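Local coordinates for protein phosphatase Slingshot homolog 2 (Homo sapiens, PDB 2NT2) that dephosphorylates cofilin through its phosphatase catalytic domain, the part modelled here, so that cofilin can bind actin filaments and promote their disassembly, at residues Q6-E9 against H10-L13. The protein carries 1 engineered substitution. Residues are numbered along the deposited sequence; the frame is centred on the assembly and turned at random.
Sequences QIFE and HVFL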
loop_
_atom_site.group_PDB
_atom_site.type_symbol
_atom_site.label_atom_id
_atom_site.label_comp_id
_atom_site.label_asym_id
_atom_site.label_seq_id
_atom_site.Cartn_x
_atom_site.Cartn_y
_atom_site.Cartn_z
ATOM N N GLN A 6 9.831 -0.153 5.158
ATOM C CA GLN A 6 9.486 -1.564 5.290
ATOM C C GLN A 6 8.446 -1.748 6.388
ATOM O O GLN A 6 8.684 -1.390 7.541
ATOM C CB GLN A 6 10.712 -2.433 5.588
ATOM C CG GLN A 6 10.466 -3.905 5.272
ATOM C CD GLN A 6 11.714 -4.758 5.289
ATOM O OE1 GLN A 6 12.772 -4.361 5.769
ATOM N NE2 GLN A 6 11.595 -5.970 4.753
ATOM N N ILE A 7 7.296 -2.311 6.018
ATOM C CA ILE A 7 6.257 -2.500 7.037
ATOM C C ILE A 7 6.118 -3.962 7.418
ATOM O O ILE A 7 5.893 -4.298 8.583
ATOM C CB ILE A 7 4.915 -1.931 6.552
ATOM C CG1 ILE A 7 5.050 -0.498 6.011
ATOM C CG2 ILE A 7 3.879 -2.002 7.653
ATOM C CD1 ILE A 7 5.702 0.453 7.001
ATOM N N PHE A 8 6.254 -4.831 6.424
ATOM C CA PHE A 8 6.311 -6.266 6.685
ATOM C C PHE A 8 7.480 -6.872 5.920
ATOM O O PHE A 8 8.105 -6.114 5.175
ATOM C CB PHE A 8 4.990 -6.944 6.335
ATOM C CG PHE A 8 3.858 -6.422 7.215
ATOM C CD1 PHE A 8 2.751 -5.828 6.645
ATOM C CD2 PHE A 8 3.929 -6.545 8.593
ATOM C CE1 PHE A 8 1.721 -5.355 7.435
ATOM C CE2 PHE A 8 2.911 -6.070 9.400
ATOM C CZ PHE A 8 1.807 -5.479 8.810
ATOM N N GLU A 9 7.754 -8.149 6.144
ATOM C CA GLU A 9 8.861 -8.800 5.448
ATOM C C GLU A 9 8.767 -8.529 3.946
ATOM O O GLU A 9 9.761 -8.208 3.306
ATOM C CB GLU A 9 8.892 -10.298 5.727
ATOM C CG GLU A 9 8.846 -11.204 4.515
ATOM C CD GLU A 9 10.197 -11.500 3.900
ATOM O OE1 GLU A 9 10.463 -12.677 3.589
ATOM O OE2 GLU A 9 10.999 -10.553 3.710
ATOM N N HIS A 10 7.541 -8.619 3.441
ATOM C CA HIS A 10 7.265 -8.532 2.017
ATOM C C HIS A 10 6.593 -7.237 1.603
ATOM O O HIS A 10 6.041 -7.163 0.495
ATOM C CB HIS A 10 6.387 -9.728 1.609
ATOM C CG HIS A 10 5.053 -9.720 2.293
ATOM N ND1 HIS A 10 4.904 -9.736 3.661
ATOM C CD2 HIS A 10 3.797 -9.694 1.784
ATOM C CE1 HIS A 10 3.616 -9.723 3.967
ATOM N NE2 HIS A 10 2.919 -9.697 2.841
ATOM N N VAL A 11 6.606 -6.202 2.444
ATOM C CA VAL A 11 5.828 -5.000 2.120
ATOM C C VAL A 11 6.608 -3.724 2.406
ATOM O O VAL A 11 7.076 -3.510 3.526
ATOM C CB VAL A 11 4.498 -4.924 2.892
ATOM C CG1 VAL A 11 3.748 -3.634 2.573
ATOM C CG2 VAL A 11 3.622 -6.131 2.598
ATOM N N PHE A 12 6.706 -2.861 1.398
ATOM C CA PHE A 12 7.261 -1.524 1.596
ATOM C C PHE A 12 6.191 -0.472 1.310
ATOM O O PHE A 12 5.367 -0.674 0.419
ATOM C CB PHE A 12 8.482 -1.279 0.707
ATOM C CG PHE A 12 9.771 -1.864 1.269
ATOM C CD1 PHE A 12 10.121 -3.178 1.010
ATOM C CD2 PHE A 12 10.610 -1.088 2.052
ATOM C CE1 PHE A 12 11.289 -3.713 1.523
ATOM C CE2 PHE A 12 11.776 -1.615 2.573
ATOM C CZ PHE A 12 12.118 -2.930 2.311
ATOM N N LEU A 13 6.254 0.621 2.048
ATOM C CA LEU A 13 5.380 1.775 1.842
ATOM C C LEU A 13 6.194 2.990 1.410
ATOM O O LEU A 13 7.148 3.372 2.100
ATOM C CB LEU A 13 4.607 2.048 3.136
ATOM C CG LEU A 13 3.601 3.201 3.088
ATOM C CD1 LEU A 13 2.518 2.891 2.069
ATOM C CD2 LEU A 13 3.010 3.462 4.467
#
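Ile-7 and Phe-8 both give their backbone N-H to Val-11 O, the classic beta bulge of a tight hairpin at the start of this phosphatase domain. Its strands run antiparallel, 141° apart; Gln-6 and Phe-12 form a non-hydrogen-bonded pair, Phe-8 and Val-11 a hydrogen-bonded one, and the register slips by one residue between them. The bond from Ile-7 N to Val-11 O is the shorter at 2.8 Å; the one from Phe-8 N measures 3.3 Å. A type I turn from Phe-8 to Val-11 reverses the chain, closed by Val-11 N donating to Phe-8 O at 3.1 Å. Strand 5-8 is outermost in the mixed sheet, and strand 11-14 joins it to the parallel strand 83-87.

On the face carrying Gln-6 and Phe-12, the glutamine lies across the aromatic ring. With CG anti to the backbone N (chi1 -161°) and the chain extended beyond, its CG sits 3.8 Å from the centroid of the Phe-12 ring, a CH-pi contact, and amide and ring planes are only 15° apart. Gln-6 NE2 also donates to Glu-9 O at 3.2 Å, a bent bond reaching the carbonyl from above its plane. Replacing Phe-12 with an alanine would probably remove the surface under the Gln-6 side chain, leaving its amide held here mainly by that bond.

Phe-8 and Val-11 lie side by side on the other face, CB to CB 4.0 Å. Beside them, His-10 NE2 is hydrogen-bonded to Tyr-102 OH, and Val-11 CG2 sits over the centre of the His-10 imidazole, 3.6 Å above its plane.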